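Local coordinates for protein 2-oxo-1,2-dihydroquinoline 8-monooxygenase, oxygenase component (Pseudomonas putida, PDB 1Z02) that catalyses, as the oxygenase component of a Rieske-type monooxygenase, hydroxylation of 2-oxo-1,2-dihydroquinoline at position 8, using a [2Fe-2S] cluster and a mononuclear iron, at residues N42-A47 with A166-F171; P170-E175 with V191-A196; L332-P337 with K343-R348. All blocks are in the same frame, centred on the assembly; numbering follows the deposited sequence.

Interaction 1 of 3, residues N42-A47 with A166-F171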
loop_
_atom_site.group_PDB
_atom_site.type_symbol
_atom_site.label_atom_id
_atom_site.label_comp_id
_atom_site.label_asym_id
_atom_site.label_seq_id
_atom_site.Cartn_x
_atom_site.Cartn_y
_atom_site.Cartn_z
ATOM N N ASN A 42 -26.197 12.810 4.305
ATOM C CA ASN A 42 -27.593 13.189 4.478
ATOM C C ASN A 42 -28.167 13.537 3.108
ATOM O O ASN A 42 -28.822 14.568 2.940
ATOM C CB ASN A 42 -27.722 14.387 5.425
ATOM C CG ASN A 42 -27.253 14.068 6.828
ATOM O OD1 ASN A 42 -26.797 14.944 7.556
ATOM N ND2 ASN A 42 -27.375 12.811 7.218
ATOM N N HIS A 43 -27.903 12.662 2.137
ATOM C CA HIS A 43 -28.376 12.814 0.761
ATOM C C HIS A 43 -28.743 11.447 0.190
ATOM O O HIS A 43 -28.318 10.417 0.720
ATOM C CB HIS A 43 -27.291 13.445 -0.128
ATOM C CG HIS A 43 -27.239 14.941 -0.062
ATOM N ND1 HIS A 43 -26.413 15.626 0.805
ATOM C CD2 HIS A 43 -27.900 15.886 -0.771
ATOM C CE1 HIS A 43 -26.565 16.925 0.624
ATOM N NE2 HIS A 43 -27.463 17.110 -0.328
ATOM N N TRP A 44 -29.540 11.438 -0.878
ATOM C CA TRP A 44 -29.941 10.188 -1.521
ATOM C C TRP A 44 -28.886 9.798 -2.552
ATOM O O TRP A 44 -28.365 10.653 -3.269
ATOM C CB TRP A 44 -31.302 10.324 -2.238
ATOM C CG TRP A 44 -32.505 10.400 -1.335
ATOM C CD1 TRP A 44 -33.091 11.528 -0.836
ATOM C CD2 TRP A 44 -33.271 9.295 -0.832
ATOM N NE1 TRP A 44 -34.175 11.194 -0.051
ATOM C CE2 TRP A 44 -34.305 9.832 -0.030
ATOM C CE3 TRP A 44 -33.181 7.904 -0.976
ATOM C CZ2 TRP A 44 -35.247 9.024 0.617
ATOM C CZ3 TRP A 44 -34.119 7.101 -0.331
ATOM C CH2 TRP A 44 -35.134 7.666 0.459
ATOM N N TYR A 45 -28.576 8.507 -2.618
ATOM C CA TYR A 45 -27.602 7.988 -3.578
ATOM C C TYR A 45 -28.089 6.652 -4.111
ATOM O O TYR A 45 -28.836 5.947 -3.435
ATOM C CB TYR A 45 -26.238 7.728 -2.922
ATOM C CG TYR A 45 -25.458 8.948 -2.514
ATOM C CD1 TYR A 45 -25.515 9.429 -1.210
ATOM C CD2 TYR A 45 -24.648 9.619 -3.434
ATOM C CE1 TYR A 45 -24.785 10.547 -0.827
ATOM C CE2 TYR A 45 -23.914 10.740 -3.064
ATOM C CZ TYR A 45 -23.987 11.201 -1.756
ATOM O OH TYR A 45 -23.275 12.315 -1.372
ATOM N N PRO A 46 -27.680 6.287 -5.334
ATOM C CA PRO A 46 -28.096 5.001 -5.893
ATOM C C PRO A 46 -27.207 3.960 -5.197
ATOM O O PRO A 46 -25.994 4.161 -5.062
ATOM C CB PRO A 46 -27.787 5.165 -7.382
ATOM C CG PRO A 46 -26.593 6.064 -7.381
ATOM C CD PRO A 46 -26.969 7.097 -6.345
ATOM N N ALA A 47 -27.804 2.875 -4.719
ATOM C CA ALA A 47 -27.038 1.843 -4.029
ATOM C C ALA A 47 -26.767 0.623 -4.901
ATOM O O ALA A 47 -25.630 0.139 -4.989
ATOM C CB ALA A 47 -27.772 1.410 -2.750
ATOM N N ALA A 166 -36.961 12.846 -4.774
ATOM C CA ALA A 166 -37.001 13.822 -5.853
ATOM C C ALA A 166 -36.092 15.023 -5.582
ATOM O O ALA A 166 -35.493 15.578 -6.506
ATOM C CB ALA A 166 -38.447 14.287 -6.073
ATOM N N HIS A 167 -35.977 15.420 -4.316
ATOM C CA HIS A 167 -35.139 16.565 -3.964
ATOM C C HIS A 167 -33.659 16.374 -4.283
ATOM O O HIS A 167 -32.916 17.354 -4.403
ATOM C CB HIS A 167 -35.307 16.922 -2.484
ATOM C CG HIS A 167 -36.592 17.626 -2.175
ATOM N ND1 HIS A 167 -36.814 18.275 -0.977
ATOM C CD2 HIS A 167 -37.728 17.776 -2.899
ATOM C CE1 HIS A 167 -38.030 18.793 -0.977
ATOM N NE2 HIS A 167 -38.605 18.504 -2.131
ATOM N N ASP A 168 -33.230 15.124 -4.420
ATOM C CA ASP A 168 -31.835 14.830 -4.749
ATOM C C ASP A 168 -31.715 14.170 -6.124
ATOM O O ASP A 168 -30.767 13.421 -6.390
ATOM C CB ASP A 168 -31.209 13.922 -3.682
ATOM C CG ASP A 168 -30.873 14.666 -2.403
ATOM O OD1 ASP A 168 -30.403 14.024 -1.437
ATOM O OD2 ASP A 168 -31.072 15.901 -2.357
ATOM N N LEU A 169 -32.691 14.443 -6.987
ATOM C CA LEU A 169 -32.710 13.900 -8.342
ATOM C C LEU A 169 -32.795 15.085 -9.298
ATOM O O LEU A 169 -33.326 16.135 -8.938
ATOM C CB LEU A 169 -33.917 12.976 -8.508
ATOM C CG LEU A 169 -33.635 11.497 -8.807
ATOM C CD1 LEU A 169 -32.465 11.000 -8.062
ATOM C CD2 LEU A 169 -34.843 10.672 -8.539
ATOM N N PRO A 170 -32.269 14.941 -10.525
ATOM C CA PRO A 170 -32.312 16.047 -11.495
ATOM C C PRO A 170 -33.706 16.644 -11.717
ATOM O O PRO A 170 -34.716 16.020 -11.374
ATOM C CB PRO A 170 -31.752 15.414 -12.767
ATOM C CG PRO A 170 -30.772 14.404 -12.222
ATOM C CD PRO A 170 -31.545 13.782 -11.075
ATOM N N PHE A 171 -33.740 17.848 -12.290
ATOM C CA PHE A 171 -34.993 18.551 -12.581
ATOM C C PHE A 171 -35.837 17.699 -13.520
ATOM O O PHE A 171 -35.305 17.089 -14.441
ATOM C CB PHE A 171 -34.713 19.905 -13.246
ATOM C CG PHE A 171 -33.717 20.752 -12.505
ATOM C CD1 PHE A 171 -32.401 20.849 -12.951
ATOM C CD2 PHE A 171 -34.088 21.436 -11.349
ATOM C CE1 PHE A 171 -31.465 21.611 -12.257
ATOM C CE2 PHE A 171 -33.156 22.202 -10.644
ATOM C CZ PHE A 171 -31.843 22.288 -11.101
HETATM O O HOH W 1 -29.159 11.050 -5.988
#
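W44 and D168 meet at the outer edge of a three-stranded antiparallel sheet belonging to the Rieske part of the chain, where the carboxylate of D168 takes up a main-chain N-H of strand 43-49. The W44 N to D168 OD1 bond measures 2.8 Å with an N-H...O angle of 164°, and it uses the OD1 lone pair that points away from OD2. One water completes a second link: it donates to W44 O at 2.9 Å and to D168 O at 2.9 Å. Both backbone polar groups of W44 are therefore engaged by D168, one directly and one through solvent. This fits the sheet topology, since N42, Y45 and A47 pair with V152, V150 and I148 of the middle strand 147-152, while the polar groups of W44 face the other way. The pairing starts at a G1 beta bulge, in which N42 and H43 both face V152 and N42 has a left-handed backbone.

Two rings flank the carboxylate with their edges. H43 CD2 lies 3.2 Å from D168 OD1, and the imidazole and carboxylate planes are only 25° apart. The indole approaches through its five-membered ring, W44 CD1 standing 3.7 Å from D168 OD1 with the planes steeply inclined. Its chi1 of -73° sets CG beside its own N, which keeps that edge close to the oxygen bound there; NE1, farther round, donates to P163 O. Apolar contact is slight, W44 CB to D168 CB being 3.9 Å. R406 NH2 forms a salt bridge to D168 OD1 and also bonds N42 O, linking the bulge to the carboxylate; this buried charge pairing would probably favour the ionised form of D168.

Interaction 2 of 3, residues P170-E175 with V191-A196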
loop_
_atom_site.group_PDB
_atom_site.type_symbol
_atom_site.label_atom_id
_atom_site.label_comp_id
_atom_site.label_asym_id
_atom_site.label_seq_id
_atom_site.Cartn_x
_atom_site.Cartn_y
_atom_site.Cartn_z
ATOM N N PRO A 170 -32.269 14.941 -10.525
ATOM C CA PRO A 170 -32.312 16.047 -11.495
ATOM C C PRO A 170 -33.706 16.644 -11.717
ATOM O O PRO A 170 -34.716 16.020 -11.374
ATOM C CB PRO A 170 -31.752 15.414 -12.767
ATOM C CG PRO A 170 -30.772 14.404 -12.222
ATOM C CD PRO A 170 -31.545 13.782 -11.075
ATOM N N PHE A 171 -33.740 17.848 -12.290
ATOM C CA PHE A 171 -34.993 18.551 -12.581
ATOM C C PHE A 171 -35.837 17.699 -13.520
ATOM O O PHE A 171 -35.305 17.089 -14.441
ATOM C CB PHE A 171 -34.713 19.905 -13.246
ATOM C CG PHE A 171 -33.717 20.752 -12.505
ATOM C CD1 PHE A 171 -32.401 20.849 -12.951
ATOM C CD2 PHE A 171 -34.088 21.436 -11.349
ATOM C CE1 PHE A 171 -31.465 21.611 -12.257
ATOM C CE2 PHE A 171 -33.156 22.202 -10.644
ATOM C CZ PHE A 171 -31.843 22.288 -11.101
ATOM N N ARG A 172 -37.150 17.664 -13.290
ATOM C CA ARG A 172 -38.055 16.862 -14.111
ATOM C C ARG A 172 -38.765 17.665 -15.190
ATOM O O ARG A 172 -39.070 18.840 -14.991
ATOM C CB ARG A 172 -39.112 16.182 -13.233
ATOM C CG ARG A 172 -38.534 15.344 -12.113
ATOM C CD ARG A 172 -39.615 14.734 -11.239
ATOM N NE ARG A 172 -40.434 13.761 -11.957
ATOM C CZ ARG A 172 -41.332 12.969 -11.377
ATOM N NH1 ARG A 172 -42.035 12.112 -12.108
ATOM N NH2 ARG A 172 -41.523 13.028 -10.062
ATOM N N PHE A 173 -39.015 17.012 -16.324
ATOM C CA PHE A 173 -39.729 17.595 -17.461
ATOM C C PHE A 173 -40.863 16.625 -17.790
ATOM O O PHE A 173 -40.737 15.424 -17.555
ATOM C CB PHE A 173 -38.818 17.735 -18.684
ATOM C CG PHE A 173 -37.677 18.686 -18.480
ATOM C CD1 PHE A 173 -36.461 18.241 -17.962
ATOM C CD2 PHE A 173 -37.822 20.037 -18.778
ATOM C CE1 PHE A 173 -35.416 19.129 -17.739
ATOM C CE2 PHE A 173 -36.779 20.931 -18.556
ATOM C CZ PHE A 173 -35.576 20.476 -18.038
ATOM N N PRO A 174 -41.971 17.122 -18.362
ATOM C CA PRO A 174 -42.260 18.508 -18.734
ATOM C C PRO A 174 -42.544 19.467 -17.575
ATOM O O PRO A 174 -42.686 20.670 -17.791
ATOM C CB PRO A 174 -43.460 18.357 -19.661
ATOM C CG PRO A 174 -44.203 17.248 -19.019
ATOM C CD PRO A 174 -43.114 16.252 -18.699
ATOM N N GLU A 175 -42.624 18.944 -16.354
ATOM C CA GLU A 175 -42.900 19.784 -15.191
ATOM C C GLU A 175 -42.152 21.117 -15.210
ATOM O O GLU A 175 -42.719 22.167 -14.927
ATOM C CB GLU A 175 -42.569 19.026 -13.900
ATOM C CG GLU A 175 -42.634 19.894 -12.654
ATOM C CD GLU A 175 -42.203 19.162 -11.403
ATOM O OE1 GLU A 175 -42.093 19.811 -10.343
ATOM O OE2 GLU A 175 -41.976 17.937 -11.474
ATOM N N VAL A 191 -36.347 8.878 -13.672
ATOM C CA VAL A 191 -36.434 7.483 -13.259
ATOM C C VAL A 191 -37.685 7.325 -12.383
ATOM O O VAL A 191 -38.097 6.211 -12.051
ATOM C CB VAL A 191 -35.182 6.990 -12.458
ATOM C CG1 VAL A 191 -33.939 7.309 -13.196
ATOM C CG2 VAL A 191 -35.192 7.516 -11.070
ATOM N N LEU A 192 -38.304 8.453 -12.032
ATOM C CA LEU A 192 -39.518 8.451 -11.213
ATOM C C LEU A 192 -40.779 8.300 -12.062
ATOM O O LEU A 192 -41.847 7.979 -11.542
ATOM C CB LEU A 192 -39.622 9.747 -10.391
ATOM C CG LEU A 192 -38.596 10.002 -9.283
ATOM C CD1 LEU A 192 -38.860 11.360 -8.668
ATOM C CD2 LEU A 192 -38.690 8.914 -8.220
ATOM N N ASP A 193 -40.648 8.524 -13.367
ATOM C CA ASP A 193 -41.780 8.433 -14.286
ATOM C C ASP A 193 -42.317 7.016 -14.467
ATOM O O ASP A 193 -41.570 6.035 -14.426
ATOM C CB ASP A 193 -41.402 9.009 -15.658
ATOM C CG ASP A 193 -41.249 10.513 -15.636
ATOM O OD1 ASP A 193 -40.687 11.067 -16.600
ATOM O OD2 ASP A 193 -41.705 11.140 -14.664
ATOM N N ASP A 194 -43.628 6.912 -14.666
ATOM C CA ASP A 194 -44.243 5.612 -14.874
ATOM C C ASP A 194 -43.721 5.027 -16.186
ATOM O O ASP A 194 -43.539 5.748 -17.170
ATOM C CB ASP A 194 -45.769 5.743 -14.926
ATOM C CG ASP A 194 -46.394 5.892 -13.544
ATOM O OD1 ASP A 194 -47.631 6.060 -13.463
ATOM O OD2 ASP A 194 -45.654 5.830 -12.540
ATOM N N ASN A 195 -43.479 3.721 -16.189
ATOM C CA ASN A 195 -42.983 3.032 -17.377
ATOM C C ASN A 195 -41.583 3.450 -17.813
ATOM O O ASN A 195 -41.145 3.081 -18.906
ATOM C CB ASN A 195 -43.958 3.222 -18.541
ATOM C CG ASN A 195 -45.255 2.466 -18.337
ATOM O OD1 ASN A 195 -46.280 2.789 -18.942
ATOM N ND2 ASN A 195 -45.214 1.441 -17.490
ATOM N N ALA A 196 -40.885 4.222 -16.982
ATOM C CA ALA A 196 -39.521 4.626 -17.322
ATOM C C ALA A 196 -38.658 3.384 -17.154
ATOM O O ALA A 196 -38.744 2.703 -16.135
ATOM C CB ALA A 196 -39.034 5.746 -16.383
HETATM O O HOH W 2 -40.711 13.456 -14.658
#
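R172 meets both L192 and D193, and these three account for nearly all the surface buried here. Its NH1 makes a salt bridge to D193 OD2 at 2.8 Å, with an N-H...O angle of 152° and the oxygen only 12° out of the guanidinium plane. NH1 to OD2 is the one direct bond between the two groups, whose planes are tilted against each other. A water fills the second place: it accepts from R172 NE at 2.7 Å and donates to D193 OD2, closing a small ring of bonds. L192 covers one face, its CB 3.6 Å above the guanidinium plane near the rim, while its CD1 reaches R172 NH2 at 3.4 Å. The bend at chi3 (66°) turns the R172 guanidinium to put both nitrogens, NE and NH1, on the carboxylate side. A methionine in its place would probably leave D193 OD2 without its charged mate and the bridging water without its NE donor. D193 OD1 accepts a hydrogen bond from S190 N. Both segments belong to the long irregular connection between strands 147-152 and 196-206: F173 packs on strand 301-305, V191 lies on strand 325-335, and a type II turn from D193 to A196 leads into strand 196-206.

Interaction 3 of 3, residues L332-P337 with K343-R348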
loop_
_atom_site.group_PDB
_atom_site.type_symbol
_atom_site.label_atom_id
_atom_site.label_comp_id
_atom_site.label_asym_id
_atom_site.label_seq_id
_atom_site.Cartn_x
_atom_site.Cartn_y
_atom_site.Cartn_z
ATOM N N LEU A 332 -29.151 5.019 -18.833
ATOM C CA LEU A 332 -29.925 5.601 -19.921
ATOM C C LEU A 332 -31.364 5.260 -19.594
ATOM O O LEU A 332 -31.682 4.114 -19.273
ATOM C CB LEU A 332 -29.530 4.990 -21.270
ATOM C CG LEU A 332 -28.119 5.328 -21.745
ATOM C CD1 LEU A 332 -27.814 4.608 -23.034
ATOM C CD2 LEU A 332 -27.998 6.832 -21.909
ATOM N N VAL A 333 -32.226 6.263 -19.667
ATOM C CA VAL A 333 -33.631 6.081 -19.354
ATOM C C VAL A 333 -34.507 6.426 -20.550
ATOM O O VAL A 333 -34.230 7.379 -21.280
ATOM C CB VAL A 333 -34.041 6.981 -18.158
ATOM C CG1 VAL A 333 -35.486 6.706 -17.771
ATOM C CG2 VAL A 333 -33.119 6.725 -16.962
ATOM N N ARG A 334 -35.544 5.623 -20.760
ATOM C CA ARG A 334 -36.503 5.852 -21.837
ATOM C C ARG A 334 -37.834 5.253 -21.406
ATOM O O ARG A 334 -37.884 4.112 -20.950
ATOM C CB ARG A 334 -36.058 5.195 -23.143
ATOM C CG ARG A 334 -36.981 5.545 -24.304
ATOM C CD ARG A 334 -36.732 4.730 -25.558
ATOM N NE ARG A 334 -37.646 5.145 -26.623
ATOM C CZ ARG A 334 -37.267 5.791 -27.723
ATOM N NH1 ARG A 334 -38.166 6.134 -28.636
ATOM N NH2 ARG A 334 -35.990 6.087 -27.919
ATOM N N VAL A 335 -38.910 6.021 -21.536
ATOM C CA VAL A 335 -40.220 5.526 -21.150
ATOM C C VAL A 335 -40.698 4.536 -22.202
ATOM O O VAL A 335 -40.788 4.858 -23.389
ATOM C CB VAL A 335 -41.244 6.676 -21.011
ATOM C CG1 VAL A 335 -42.626 6.108 -20.690
ATOM C CG2 VAL A 335 -40.810 7.620 -19.888
ATOM N N CYS A 336 -40.984 3.320 -21.754
ATOM C CA CYS A 336 -41.435 2.260 -22.641
ATOM C C CYS A 336 -42.779 1.736 -22.164
ATOM O O CYS A 336 -42.838 0.887 -21.280
ATOM C CB CYS A 336 -40.405 1.128 -22.655
ATOM S SG CYS A 336 -38.702 1.658 -23.122
ATOM N N PRO A 337 -43.878 2.226 -22.760
ATOM C CA PRO A 337 -45.240 1.816 -22.393
ATOM C C PRO A 337 -45.565 0.336 -22.585
ATOM O O PRO A 337 -46.051 -0.332 -21.672
ATOM C CB PRO A 337 -46.118 2.715 -23.263
ATOM C CG PRO A 337 -45.266 3.926 -23.473
ATOM C CD PRO A 337 -43.914 3.319 -23.744
ATOM N N LYS A 343 -38.422 -4.100 -25.551
ATOM C CA LYS A 343 -37.521 -4.977 -26.287
ATOM C C LYS A 343 -36.666 -4.179 -27.259
ATOM O O LYS A 343 -35.498 -4.498 -27.477
ATOM C CB LYS A 343 -38.315 -6.054 -27.034
ATOM C CG LYS A 343 -39.094 -6.953 -26.103
ATOM C CD LYS A 343 -39.733 -8.114 -26.837
ATOM C CE LYS A 343 -40.510 -9.003 -25.868
ATOM N NZ LYS A 343 -41.017 -10.241 -26.533
ATOM N N LYS A 344 -37.240 -3.137 -27.845
ATOM C CA LYS A 344 -36.481 -2.309 -28.773
ATOM C C LYS A 344 -35.404 -1.533 -28.047
ATOM O O LYS A 344 -34.273 -1.434 -28.522
ATOM C CB LYS A 344 -37.399 -1.341 -29.494
ATOM C CG LYS A 344 -38.408 -2.066 -30.301
ATOM C CD LYS A 344 -38.822 -1.272 -31.496
ATOM C CE LYS A 344 -39.378 -2.216 -32.524
ATOM N NZ LYS A 344 -39.674 -1.506 -33.787
ATOM N N PHE A 345 -35.775 -0.991 -26.891
ATOM C CA PHE A 345 -34.865 -0.215 -26.061
ATOM C C PHE A 345 -33.741 -1.102 -25.526
ATOM O O PHE A 345 -32.570 -0.720 -25.551
ATOM C CB PHE A 345 -35.651 0.422 -24.909
ATOM C CG PHE A 345 -34.827 1.305 -24.012
ATOM C CD1 PHE A 345 -33.873 2.180 -24.541
ATOM C CD2 PHE A 345 -35.038 1.292 -22.633
ATOM C CE1 PHE A 345 -33.145 3.025 -23.703
ATOM C CE2 PHE A 345 -34.320 2.129 -21.795
ATOM C CZ PHE A 345 -33.370 3.000 -22.328
ATOM N N GLN A 346 -34.105 -2.291 -25.055
ATOM C CA GLN A 346 -33.134 -3.247 -24.516
ATOM C C GLN A 346 -32.149 -3.625 -25.617
ATOM O O GLN A 346 -30.938 -3.655 -25.412
ATOM C CB GLN A 346 -33.864 -4.503 -24.015
ATOM C CG GLN A 346 -32.966 -5.646 -23.520
ATOM C CD GLN A 346 -32.289 -5.338 -22.200
ATOM O OE1 GLN A 346 -31.122 -4.937 -22.155
ATOM N NE2 GLN A 346 -33.029 -5.508 -21.113
ATOM N N TYR A 347 -32.694 -3.919 -26.791
ATOM C CA TYR A 347 -31.901 -4.309 -27.952
ATOM C C TYR A 347 -30.957 -3.200 -28.428
ATOM O O TYR A 347 -29.782 -3.446 -28.701
ATOM C CB TYR A 347 -32.833 -4.721 -29.095
ATOM C CG TYR A 347 -32.118 -5.317 -30.283
ATOM C CD1 TYR A 347 -31.571 -6.599 -30.222
ATOM C CD2 TYR A 347 -31.973 -4.594 -31.465
ATOM C CE1 TYR A 347 -30.896 -7.147 -31.308
ATOM C CE2 TYR A 347 -31.302 -5.129 -32.555
ATOM C CZ TYR A 347 -30.765 -6.403 -32.470
ATOM O OH TYR A 347 -30.088 -6.923 -33.547
ATOM N N ARG A 348 -31.471 -1.982 -28.541
ATOM C CA ARG A 348 -30.644 -0.870 -28.986
ATOM C C ARG A 348 -29.611 -0.494 -27.930
ATOM O O ARG A 348 -28.565 0.067 -28.250
ATOM C CB ARG A 348 -31.504 0.345 -29.315
ATOM C CG ARG A 348 -30.729 1.394 -30.087
ATOM C CD ARG A 348 -31.626 2.467 -30.668
ATOM N NE ARG A 348 -30.858 3.383 -31.502
ATOM C CZ ARG A 348 -30.323 3.060 -32.675
ATOM N NH1 ARG A 348 -29.632 3.963 -33.360
ATOM N NH2 ARG A 348 -30.496 1.849 -33.177
#
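F345 is gripped by R334, C336 and L332, and it contributes more than half of the buried surface. R334 CB sits over the middle of one face, 3.6 Å from the F345 ring centroid and 14° off the normal, a well-formed CH-pi contact. Farther along the same side chain, R334 CD passes F345 CD1 at 4.0 Å. C336 SG comes in obliquely, 4.6 Å from the centroid of the F345 ring, a sulfur-aromatic contact in which SG also lies 3.7 Å from F345 CD2. At the far end of the ring, L332 O is 3.7 Å from F345 CZ and close to the ring plane.

What puts the ring there is partly its own torsion: with chi1 at -177°, F345 CG stands opposite its backbone N and the ring projects from the helix onto the strand. Helix 339-359 follows strand 325-335 directly and runs back along it, the local axes 10.0 Å apart at 160°, a helix packed on an antiparallel sheet as in the helix-grip fold of Bet v 1 relatives. The strand is positioned in turn by backbone bonds from L332 and R334 to H199 and V197 of strand 196-206, continued just past the strand by C336 with N195; the H199 ring also meets F345.

No hydrogen bond crosses between the two segments. R334 runs extended from CG to NE and carries its guanidinium past the ring. The attraction probably rests on dispersion and weak electrostatics: a carbonyl oxygen at the hydrogen-bearing rim of the ring, aliphatic hydrogens over its face and a sulfur obliquely beside it.

In the fold
Interactions 1 and 2 lie 13 Å apart between centres and share P170 and F171; they also touch, L169 CD2 reaching L192 CG at 3.9 Å and A166 CB reaching L192 CD1 at 3.9 Å. Interaction 1 joins strand 43-49 of the Rieske part to the irregular connection between strands 147-152 and 196-206, and interaction 2 folds that connection upon itself. Interaction 3, 15 Å from interaction 2 between centres, connects through a probable hydrogen bond from C336 N to N195 O, 2.9 Å. Interactions 1 and 3 do not touch, their nearest atoms being about 9 Å apart. All three lie away from the metal sites; in interaction 3 the side chain of L332 is about 13 Å from the bound Fe(III) ion.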